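Local structure of methylated RNA-binding protein 1 (Saccharomyces cerevisiae S288c, 4RCM) at residues Phe19-Ser24 / Val61-Ser66; Arg47-Tyr52 / Ser81-Asp86; Met85-Ser90 / Ala101-Trp106. The protein reads N6-methyladenosine in RNA through its YTH domain, and regulates phosphate metabolism by binding the 3'-UTR of PHO4 mRNA and lowering its stability. All blocks are in the same frame, centred on the assembly; numbering follows the deposited sequence.

Contact 1: Phe19-Ser24 / Val61-Ser66; sequences FVIKSS and VFLFFS. With nucleotides of chain C.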
loop_
_atom_site.group_PDB
_atom_site.type_symbol
_atom_site.label_atom_id
_atom_site.label_comp_id
_atom_site.label_asym_id
_atom_site.label_seq_id
_atom_site.Cartn_x
_atom_site.Cartn_y
_atom_site.Cartn_z
ATOM N N PHE A 19 -3.220 -0.234 5.729
ATOM C CA PHE A 19 -3.088 -1.677 5.524
ATOM C C PHE A 19 -1.873 -1.981 4.713
ATOM O O PHE A 19 -1.480 -1.181 3.853
ATOM C CB PHE A 19 -4.269 -2.229 4.752
ATOM C CG PHE A 19 -5.574 -1.976 5.409
ATOM C CD1 PHE A 19 -6.265 -0.808 5.147
ATOM C CD2 PHE A 19 -6.110 -2.897 6.286
ATOM C CE1 PHE A 19 -7.471 -0.536 5.758
ATOM C CE2 PHE A 19 -7.324 -2.655 6.881
ATOM C CZ PHE A 19 -8.009 -1.481 6.621
ATOM N N VAL A 20 -1.292 -3.150 4.952
ATOM C CA VAL A 20 -0.204 -3.646 4.113
ATOM C C VAL A 20 -0.810 -4.358 2.903
ATOM O O VAL A 20 -1.836 -5.014 3.037
ATOM C CB VAL A 20 0.747 -4.602 4.871
ATOM C CG1 VAL A 20 1.619 -5.412 3.926
ATOM C CG2 VAL A 20 1.623 -3.802 5.804
ATOM N N ILE A 21 -0.136 -4.242 1.751
ATOM C CA ILE A 21 -0.496 -5.018 0.511
ATOM C C ILE A 21 0.730 -5.866 0.209
ATOM O O ILE A 21 1.851 -5.329 0.143
ATOM C CB ILE A 21 -0.843 -4.131 -0.718
ATOM C CG1 ILE A 21 -2.077 -3.276 -0.458
ATOM C CG2 ILE A 21 -1.093 -4.978 -1.978
ATOM C CD1 ILE A 21 -3.384 -4.028 -0.283
ATOM N N LYS A 22 0.538 -7.191 0.072
ATOM C CA LYS A 22 1.679 -8.072 -0.316
ATOM C C LYS A 22 1.369 -8.552 -1.713
ATOM O O LYS A 22 0.290 -9.161 -1.972
ATOM C CB LYS A 22 1.841 -9.287 0.615
ATOM C CG LYS A 22 2.074 -8.977 2.076
ATOM C CD LYS A 22 3.356 -8.178 2.314
ATOM C CE LYS A 22 4.636 -8.934 1.950
ATOM N NZ LYS A 22 5.867 -8.216 2.411
ATOM N N SER A 23 2.232 -8.186 -2.624
ATOM C CA SER A 23 2.101 -8.597 -4.019
ATOM C C SER A 23 3.043 -9.752 -4.313
ATOM O O SER A 23 4.210 -9.748 -3.849
ATOM C CB SER A 23 2.456 -7.418 -4.939
ATOM O OG SER A 23 2.570 -7.857 -6.272
ATOM N N SER A 24 2.564 -10.700 -5.112
ATOM C CA SER A 24 3.397 -11.796 -5.652
ATOM C C SER A 24 4.519 -11.373 -6.636
ATOM O O SER A 24 5.451 -12.165 -6.843
ATOM C CB SER A 24 2.487 -12.866 -6.299
ATOM O OG SER A 24 1.757 -13.572 -5.284
ATOM N N VAL A 61 -7.935 5.868 3.300
ATOM C CA VAL A 61 -7.264 4.538 3.365
ATOM C C VAL A 61 -5.949 4.585 2.560
ATOM O O VAL A 61 -5.946 4.944 1.351
ATOM C CB VAL A 61 -8.136 3.401 2.854
ATOM C CG1 VAL A 61 -7.367 2.095 2.703
ATOM C CG2 VAL A 61 -9.284 3.162 3.806
ATOM N N PHE A 62 -4.858 4.266 3.246
ATOM C CA PHE A 62 -3.558 4.082 2.607
ATOM C C PHE A 62 -3.083 2.639 2.661
ATOM O O PHE A 62 -3.385 1.894 3.642
ATOM C CB PHE A 62 -2.514 4.986 3.233
ATOM C CG PHE A 62 -2.701 6.410 2.864
ATOM C CD1 PHE A 62 -3.617 7.182 3.542
ATOM C CD2 PHE A 62 -2.035 6.931 1.790
ATOM C CE1 PHE A 62 -3.804 8.502 3.190
ATOM C CE2 PHE A 62 -2.218 8.234 1.410
ATOM C CZ PHE A 62 -3.111 9.027 2.105
ATOM N N LEU A 63 -2.300 2.283 1.631
ATOM C CA LEU A 63 -1.793 0.918 1.396
ATOM C C LEU A 63 -0.318 0.948 1.292
ATOM O O LEU A 63 0.184 1.601 0.381
ATOM C CB LEU A 63 -2.296 0.421 0.098
ATOM C CG LEU A 63 -3.836 0.550 0.032
ATOM C CD1 LEU A 63 -4.289 0.068 -1.301
ATOM C CD2 LEU A 63 -4.467 -0.268 1.108
ATOM N N PHE A 64 0.362 0.273 2.202
ATOM C CA PHE A 64 1.814 0.100 2.070
ATOM C C PHE A 64 2.063 -1.125 1.164
ATOM O O PHE A 64 1.850 -2.280 1.569
ATOM C CB PHE A 64 2.462 -0.134 3.424
ATOM C CG PHE A 64 2.300 1.004 4.402
ATOM C CD1 PHE A 64 2.959 2.210 4.209
ATOM C CD2 PHE A 64 1.515 0.857 5.541
ATOM C CE1 PHE A 64 2.852 3.238 5.142
ATOM C CE2 PHE A 64 1.396 1.915 6.458
ATOM C CZ PHE A 64 2.072 3.087 6.253
ATOM N N PHE A 65 2.489 -0.879 -0.057
ATOM C CA PHE A 65 2.867 -1.971 -0.969
ATOM C C PHE A 65 4.198 -2.665 -0.695
ATOM O O PHE A 65 5.279 -2.060 -0.702
ATOM C CB PHE A 65 2.841 -1.476 -2.370
ATOM C CG PHE A 65 1.481 -1.520 -2.966
ATOM C CD1 PHE A 65 0.547 -0.527 -2.710
ATOM C CD2 PHE A 65 1.148 -2.557 -3.800
ATOM C CE1 PHE A 65 -0.735 -0.593 -3.305
ATOM C CE2 PHE A 65 -0.095 -2.607 -4.406
ATOM C CZ PHE A 65 -1.039 -1.650 -4.127
ATOM N N SER A 66 4.105 -3.975 -0.574
ATOM C CA SER A 66 5.279 -4.771 -0.334
ATOM C C SER A 66 5.275 -5.997 -1.275
ATOM O O SER A 66 4.208 -6.486 -1.656
ATOM C CB SER A 66 5.214 -5.214 1.127
ATOM O OG SER A 66 6.447 -5.755 1.536
ATOM C C2 6MZ C 3 -0.268 -10.460 -6.841
ATOM C C4 6MZ C 3 -1.354 -10.737 -4.761
ATOM C C5 6MZ C 3 -2.443 -9.851 -5.199
ATOM N N9 6MZ C 3 -1.662 -11.102 -3.502
ATOM N N3 6MZ C 3 -0.302 -11.002 -5.619
ATOM N N1 6MZ C 3 -1.237 -9.645 -7.312
ATOM C C6 6MZ C 3 -2.323 -9.300 -6.583
ATOM N N6 6MZ C 3 -3.308 -8.515 -7.074
ATOM C C9 6MZ C 3 -3.371 -8.114 -8.462
ATOM N N7 6MZ C 3 -3.346 -9.767 -4.180
ATOM C C8 6MZ C 3 -2.851 -10.543 -3.163
ATOM O "O5'" 6MZ C 3 -3.274 -15.524 -0.534
ATOM C "C5'" 6MZ C 3 -3.078 -14.649 -1.671
ATOM C "C4'" 6MZ C 3 -1.662 -14.058 -1.675
ATOM O "O4'" 6MZ C 3 -1.401 -13.382 -2.924
ATOM C "C1'" 6MZ C 3 -0.801 -12.077 -2.712
ATOM C "C2'" 6MZ C 3 -0.646 -11.969 -1.184
ATOM O "O2'" 6MZ C 3 0.689 -12.337 -0.743
ATOM C "C3'" 6MZ C 3 -1.415 -13.062 -0.529
ATOM O "O3'" 6MZ C 3 -0.546 -13.534 0.536
#
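Phe-19 to Lys-22 pair with Leu-63 to Ser-66 as parallel strands, and the backbone polar groups facing each other are satisfied in alternation. Phe-19 donates to Phe-62 O and accepts from Phe-64 N; Ile-21 N then reaches Phe-64 O at 2.8 Å in a nearly straight bond (171°), while Ile-21 O takes Ser-66 N. Ser-23 N closes the series on Ser-66 O, also at 2.8 Å. Lys-22 N points the other way, to Asp-135 OD1. The Lys-22 chain is bent at chi2 and chi3 (-61° and -65°), which curls NZ back over the neighbouring strand so that it donates a hydrogen bond to Ser-66 OG at 2.7 Å; the hydroxyl in turn donates to Arg-72 O. Ser-23 OG is taken by Ser-25 O. On the apolar face, Ile-21 CB lies 4.0 Å from the centroid of the Phe-65 ring, a CH-pi contact over its face, and Ile-21 CG1 packs on Leu-63 CB at 3.7 Å. Past the last bridge the first strand meets the methylated base: Ser-24 N stands 2.9 Å from N3 of the N6-methyladenosine of chain C, and Ser-24 OG is 3.3 Å from that N3, at best a weak bond. This parallel pair in the interior of the mixed YTH-domain sheet thus delivers Lys-22, Ser-23 and Ser-24 to the N6-methyladenosine site.

Contact 2: Arg47-Tyr52 / Ser81-Asp86; sequences RLSEAY and SDLKMD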
loop_
_atom_site.group_PDB
_atom_site.type_symbol
_atom_site.label_atom_id
_atom_site.label_comp_id
_atom_site.label_asym_id
_atom_site.label_seq_id
_atom_site.Cartn_x
_atom_site.Cartn_y
_atom_site.Cartn_z
ATOM N N ARG A 47 -12.328 -6.941 3.267
ATOM C CA ARG A 47 -11.757 -6.163 4.346
ATOM C C ARG A 47 -11.519 -4.674 3.946
ATOM O O ARG A 47 -11.946 -3.789 4.645
ATOM C CB ARG A 47 -10.444 -6.788 4.813
ATOM C CG ARG A 47 -10.594 -8.144 5.524
ATOM C CD ARG A 47 -9.255 -8.532 6.127
ATOM N NE ARG A 47 -8.902 -7.542 7.134
ATOM C CZ ARG A 47 -7.708 -7.400 7.669
ATOM N NH1 ARG A 47 -6.716 -8.201 7.318
ATOM N NH2 ARG A 47 -7.504 -6.466 8.565
ATOM N N LEU A 48 -10.852 -4.423 2.813
ATOM C CA LEU A 48 -10.571 -3.091 2.354
ATOM C C LEU A 48 -11.832 -2.297 2.016
ATOM O O LEU A 48 -11.942 -1.124 2.352
ATOM C CB LEU A 48 -9.686 -3.145 1.128
ATOM C CG LEU A 48 -8.277 -3.687 1.384
ATOM C CD1 LEU A 48 -7.557 -3.819 0.069
ATOM C CD2 LEU A 48 -7.517 -2.777 2.326
ATOM N N SER A 49 -12.769 -2.938 1.359
ATOM C CA SER A 49 -14.028 -2.313 1.007
ATOM C C SER A 49 -14.835 -1.908 2.239
ATOM O O SER A 49 -15.422 -0.854 2.269
ATOM C CB SER A 49 -14.836 -3.281 0.122
ATOM O OG SER A 49 -16.164 -2.846 -0.079
ATOM N N GLU A 50 -14.861 -2.739 3.259
ATOM C CA GLU A 50 -15.604 -2.402 4.472
ATOM C C GLU A 50 -14.957 -1.207 5.162
ATOM O O GLU A 50 -15.623 -0.323 5.623
ATOM C CB GLU A 50 -15.704 -3.618 5.424
ATOM C CG GLU A 50 -16.353 -4.854 4.805
ATOM N N ALA A 51 -13.633 -1.176 5.221
ATOM C CA ALA A 51 -12.947 -0.003 5.728
ATOM C C ALA A 51 -13.248 1.280 4.939
ATOM O O ALA A 51 -13.454 2.345 5.531
ATOM C CB ALA A 51 -11.438 -0.257 5.744
ATOM N N TYR A 52 -13.177 1.210 3.619
ATOM C CA TYR A 52 -13.427 2.364 2.753
ATOM C C TYR A 52 -14.861 2.942 2.921
ATOM O O TYR A 52 -15.075 4.165 3.059
ATOM C CB TYR A 52 -13.284 1.911 1.309
ATOM C CG TYR A 52 -13.367 3.050 0.364
ATOM C CD1 TYR A 52 -12.280 3.901 0.186
ATOM C CD2 TYR A 52 -14.524 3.326 -0.321
ATOM C CE1 TYR A 52 -12.381 4.971 -0.693
ATOM C CE2 TYR A 52 -14.620 4.397 -1.185
ATOM C CZ TYR A 52 -13.560 5.203 -1.372
ATOM O OH TYR A 52 -13.663 6.260 -2.245
ATOM N N SER A 81 -11.448 4.596 -4.414
ATOM C CA SER A 81 -12.797 4.132 -4.763
ATOM C C SER A 81 -13.070 2.819 -4.048
ATOM O O SER A 81 -12.129 2.154 -3.525
ATOM C CB SER A 81 -12.922 3.925 -6.290
ATOM O OG SER A 81 -12.580 2.614 -6.752
ATOM N N ASP A 82 -14.344 2.431 -4.040
ATOM C CA ASP A 82 -14.737 1.101 -3.636
ATOM C C ASP A 82 -14.611 0.132 -4.838
ATOM O O ASP A 82 -14.131 0.512 -5.931
ATOM C CB ASP A 82 -16.173 1.145 -3.058
ATOM C CG ASP A 82 -16.435 0.097 -1.930
ATOM O OD1 ASP A 82 -15.747 -0.952 -1.806
ATOM O OD2 ASP A 82 -17.376 0.336 -1.168
ATOM N N LEU A 83 -15.045 -1.115 -4.624
ATOM C CA LEU A 83 -14.854 -2.215 -5.559
ATOM C C LEU A 83 -15.722 -1.912 -6.748
ATOM O O LEU A 83 -16.868 -1.484 -6.561
ATOM C CB LEU A 83 -15.338 -3.529 -4.941
ATOM C CG LEU A 83 -14.621 -3.919 -3.679
ATOM C CD1 LEU A 83 -15.216 -5.191 -3.090
ATOM C CD2 LEU A 83 -13.145 -4.072 -4.020
ATOM N N LYS A 84 -15.190 -2.115 -7.951
ATOM C CA LYS A 84 -15.928 -1.814 -9.188
ATOM C C LYS A 84 -16.163 -3.053 -10.022
ATOM O O LYS A 84 -15.332 -3.937 -10.077
ATOM C CB LYS A 84 -15.161 -0.774 -10.019
ATOM C CG LYS A 84 -15.072 0.586 -9.366
ATOM C CD LYS A 84 -16.440 1.092 -8.951
ATOM C CE LYS A 84 -16.339 2.449 -8.279
ATOM N NZ LYS A 84 -15.824 3.463 -9.226
ATOM N N MET A 85 -17.304 -3.104 -10.696
ATOM C CA MET A 85 -17.589 -4.244 -11.541
ATOM C C MET A 85 -16.835 -4.132 -12.865
ATOM O O MET A 85 -16.510 -5.165 -13.459
ATOM C CB MET A 85 -19.095 -4.351 -11.794
ATOM N N ASP A 86 -16.527 -2.896 -13.316
ATOM C CA ASP A 86 -16.160 -2.653 -14.732
ATOM C C ASP A 86 -14.741 -2.120 -15.024
ATOM O O ASP A 86 -14.504 -1.553 -16.093
ATOM C CB ASP A 86 -17.230 -1.744 -15.389
ATOM C CG ASP A 86 -17.373 -0.350 -14.691
ATOM O OD1 ASP A 86 -16.676 -0.076 -13.677
ATOM O OD2 ASP A 86 -18.202 0.471 -15.157
#
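Ser-49 and Tyr-52, one turn apart on the helix, both carry their first side-chain atom beyond CB trans to the backbone N (chi1 170° and -173°), and this sends both groups out to residues 81-83. Ser-49 OG donates to Asp-82 OD1 at 2.6 Å, using the syn lone pair of that oxygen, on the side of OD2. OD1 also takes a weak bond from Leu-83 N, so one carboxylate oxygen ties the loop to itself and to the helix. Tyr-52, further along the helix, offers a ring face to the backbone: Ser-81 C sits 3.6 Å above the ring plane, displaced toward the rim. The ring passes Asp-82 at a slant, its plane 57° from the carboxylate, with Tyr-52 CD2 3.9 Å from Asp-82 CB. Leu-83 CD1 packs against Ser-49 CB at 3.8 Å. The CB of Ser-81 points away from the helix; its OG donates to Asp-82 O at 2.7 Å, in the carbonyl plane, and also accepts from Lys-103 N. The contact therefore pins the start of the loop that follows strand 72-79 against the side of helix 42-53, where Leu-48 and Leu-83 both pack on Phe-102 of strand 102-112 and Asp-82 touches Lys-53.

Contact 3: Met85-Ser90 / Ala101-Trp106; sequences MDLDTS and AFKVRW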
loop_
_atom_site.group_PDB
_atom_site.type_symbol
_atom_site.label_atom_id
_atom_site.label_comp_id
_atom_site.label_asym_id
_atom_site.label_seq_id
_atom_site.Cartn_x
_atom_site.Cartn_y
_atom_site.Cartn_z
ATOM N N MET A 85 -17.304 -3.104 -10.696
ATOM C CA MET A 85 -17.589 -4.244 -11.541
ATOM C C MET A 85 -16.835 -4.132 -12.865
ATOM O O MET A 85 -16.510 -5.165 -13.459
ATOM C CB MET A 85 -19.095 -4.351 -11.794
ATOM N N ASP A 86 -16.527 -2.896 -13.316
ATOM C CA ASP A 86 -16.160 -2.653 -14.732
ATOM C C ASP A 86 -14.741 -2.120 -15.024
ATOM O O ASP A 86 -14.504 -1.553 -16.093
ATOM C CB ASP A 86 -17.230 -1.744 -15.389
ATOM C CG ASP A 86 -17.373 -0.350 -14.691
ATOM O OD1 ASP A 86 -16.676 -0.076 -13.677
ATOM O OD2 ASP A 86 -18.202 0.471 -15.157
ATOM N N LEU A 87 -13.798 -2.305 -14.091
ATOM C CA LEU A 87 -12.370 -1.976 -14.348
ATOM C C LEU A 87 -11.649 -3.139 -15.039
ATOM O O LEU A 87 -12.069 -4.263 -14.914
ATOM C CB LEU A 87 -11.634 -1.607 -13.039
ATOM C CG LEU A 87 -12.043 -0.300 -12.328
ATOM C CD1 LEU A 87 -11.576 -0.275 -10.886
ATOM C CD2 LEU A 87 -11.522 0.938 -13.062
ATOM N N ASP A 88 -10.544 -2.859 -15.732
ATOM C CA ASP A 88 -9.800 -3.879 -16.541
ATOM C C ASP A 88 -8.878 -4.781 -15.685
ATOM O O ASP A 88 -7.648 -4.577 -15.615
ATOM C CB ASP A 88 -9.012 -3.195 -17.703
ATOM C CG ASP A 88 -8.273 -4.207 -18.629
ATOM O OD1 ASP A 88 -8.618 -5.416 -18.567
ATOM O OD2 ASP A 88 -7.349 -3.782 -19.407
ATOM N N THR A 89 -9.487 -5.784 -15.041
ATOM C CA THR A 89 -8.722 -6.780 -14.280
ATOM C C THR A 89 -7.878 -7.755 -15.154
ATOM O O THR A 89 -7.206 -8.658 -14.624
ATOM C CB THR A 89 -9.636 -7.550 -13.305
ATOM O OG1 THR A 89 -10.759 -8.074 -14.001
ATOM C CG2 THR A 89 -10.168 -6.599 -12.181
ATOM N N SER A 90 -7.843 -7.533 -16.478
ATOM C CA SER A 90 -7.089 -8.396 -17.394
ATOM C C SER A 90 -5.588 -8.148 -17.270
ATOM O O SER A 90 -4.819 -8.991 -17.672
ATOM C CB SER A 90 -7.529 -8.217 -18.871
ATOM O OG SER A 90 -6.812 -7.146 -19.510
ATOM N N ALA A 101 -11.592 -5.010 -9.185
ATOM C CA ALA A 101 -10.566 -4.023 -8.819
ATOM C C ALA A 101 -11.169 -2.791 -8.098
ATOM O O ALA A 101 -12.361 -2.535 -8.139
ATOM C CB ALA A 101 -9.775 -3.624 -10.049
ATOM N N PHE A 102 -10.312 -2.022 -7.437
ATOM C CA PHE A 102 -10.700 -0.723 -6.963
ATOM C C PHE A 102 -9.623 0.288 -7.384
ATOM O O PHE A 102 -8.492 -0.116 -7.658
ATOM C CB PHE A 102 -10.960 -0.724 -5.443
ATOM C CG PHE A 102 -9.795 -1.178 -4.625
ATOM C CD1 PHE A 102 -8.772 -0.302 -4.317
ATOM C CD2 PHE A 102 -9.714 -2.480 -4.194
ATOM C CE1 PHE A 102 -7.668 -0.724 -3.578
ATOM C CE2 PHE A 102 -8.634 -2.921 -3.441
ATOM C CZ PHE A 102 -7.592 -2.045 -3.146
ATOM N N LYS A 103 -9.946 1.586 -7.399
ATOM C CA LYS A 103 -8.949 2.597 -7.858
ATOM C C LYS A 103 -7.972 2.958 -6.761
ATOM O O LYS A 103 -8.336 3.033 -5.560
ATOM C CB LYS A 103 -9.636 3.835 -8.355
ATOM C CG LYS A 103 -10.542 3.591 -9.554
ATOM C CD LYS A 103 -11.479 4.767 -9.804
ATOM C CE LYS A 103 -12.409 4.489 -10.969
ATOM N NZ LYS A 103 -12.979 5.745 -11.530
ATOM N N VAL A 104 -6.719 3.214 -7.181
ATOM C CA VAL A 104 -5.679 3.658 -6.279
ATOM C C VAL A 104 -4.916 4.796 -6.919
ATOM O O VAL A 104 -4.852 4.879 -8.139
ATOM C CB VAL A 104 -4.670 2.531 -5.858
ATOM C CG1 VAL A 104 -5.457 1.385 -5.219
ATOM C CG2 VAL A 104 -3.833 2.048 -7.037
ATOM N N ARG A 105 -4.348 5.656 -6.095
ATOM C CA ARG A 105 -3.404 6.661 -6.569
ATOM C C ARG A 105 -2.081 6.565 -5.787
ATOM O O ARG A 105 -2.041 6.689 -4.570
ATOM C CB ARG A 105 -4.009 8.055 -6.462
ATOM C CG ARG A 105 -5.345 8.251 -7.217
ATOM C CD ARG A 105 -5.197 8.518 -8.759
ATOM N NE ARG A 105 -6.483 8.602 -9.537
ATOM C CZ ARG A 105 -7.141 7.566 -10.110
ATOM N NH1 ARG A 105 -6.724 6.274 -10.000
ATOM N NH2 ARG A 105 -8.254 7.814 -10.806
ATOM N N TRP A 106 -1.015 6.334 -6.492
ATOM C CA TRP A 106 0.280 6.092 -5.874
ATOM C C TRP A 106 0.766 7.453 -5.425
ATOM O O TRP A 106 1.017 8.314 -6.268
ATOM C CB TRP A 106 1.203 5.414 -6.885
ATOM C CG TRP A 106 0.965 3.931 -6.948
ATOM C CD1 TRP A 106 -0.111 3.285 -7.510
ATOM C CD2 TRP A 106 1.727 2.923 -6.288
ATOM N NE1 TRP A 106 -0.003 1.940 -7.305
ATOM C CE2 TRP A 106 1.122 1.693 -6.557
ATOM C CE3 TRP A 106 2.881 2.942 -5.520
ATOM C CZ2 TRP A 106 1.633 0.485 -6.086
ATOM C CZ3 TRP A 106 3.386 1.735 -5.060
ATOM C CH2 TRP A 106 2.757 0.529 -5.340
HETATM O O HOH W 1 -13.117 -4.526 -11.603
#
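Leu-87 lays a methyl over one face of the flat peptide group that joins Ala-101 to Phe-102: its CD1 is 3.6 Å from Ala-101 O and 3.8 Å from Ala-101 C, almost directly above the carbonyl oxygen. At the edge of that group Ala-101 O is engaged by Lys-84 N. This is the long loop of the YTH domain between strands 72-79 and 102-112, and it carries Trp-92, which probably binds the methylated adenosine, as in related YTH domains. A second flat group, the Asp-88 carboxylate, makes an Asx turn within residues 85-90: its OD1 is met by Ser-90 N from 50° above the plane and by Ser-90 OG on the syn side, much closer to the plane, at 2.7 Å. An inverse gamma turn centred on Asp-88, with Thr-89 N bonded to Leu-87 O, tightens the same corner and leads into the 3-10 turn that starts at Thr-89. Across the contact the touch is mainly apolar. Ala-101 CB is wedged between two side chains, Leu-87 CD1 at 3.9 Å and Thr-89 CG2 at 3.7 Å. Thr-89 presents this methyl because CG2 stands opposite the carbonyl carbon, while chi1 of 52° directs OG1 elsewhere, to Glu-95 OE2. Farther along, Leu-87 CD2 comes 4.2 Å from Lys-103 CE. Strand 37-38 backs the cluster, with Ile-37 touching both Leu-87 and Ala-101. The polar link between the segments is a water molecule: it accepts from Ala-101 N at 2.9 Å and, weakly, from Leu-87 N at 3.4 Å.

The centre of contact 1 lies about 3 Å from the centre of the chain, and the centres of contacts 2 and 3 are each about 15 Å from that of contact 1. Helix 42-53 joins contact 1 to contact 2: Leu-48 CD2 packs 3.7 Å from Phe-19 CD1. Contact 3 shares the sheet of contact 1, and Trp-106 CH2 comes within 3.4 Å of Phe-65 CG. Contacts 2 and 3 follow one another along the loop, overlap at Met-85 and Asp-86, and are joined by Ser-81 OG and Lys-103 N, 2.9 Å apart. Contact 1 touches the methylated nucleotide directly; the nearest atoms of contacts 2 and 3 are about 8 Å and 7 Å from the RNA.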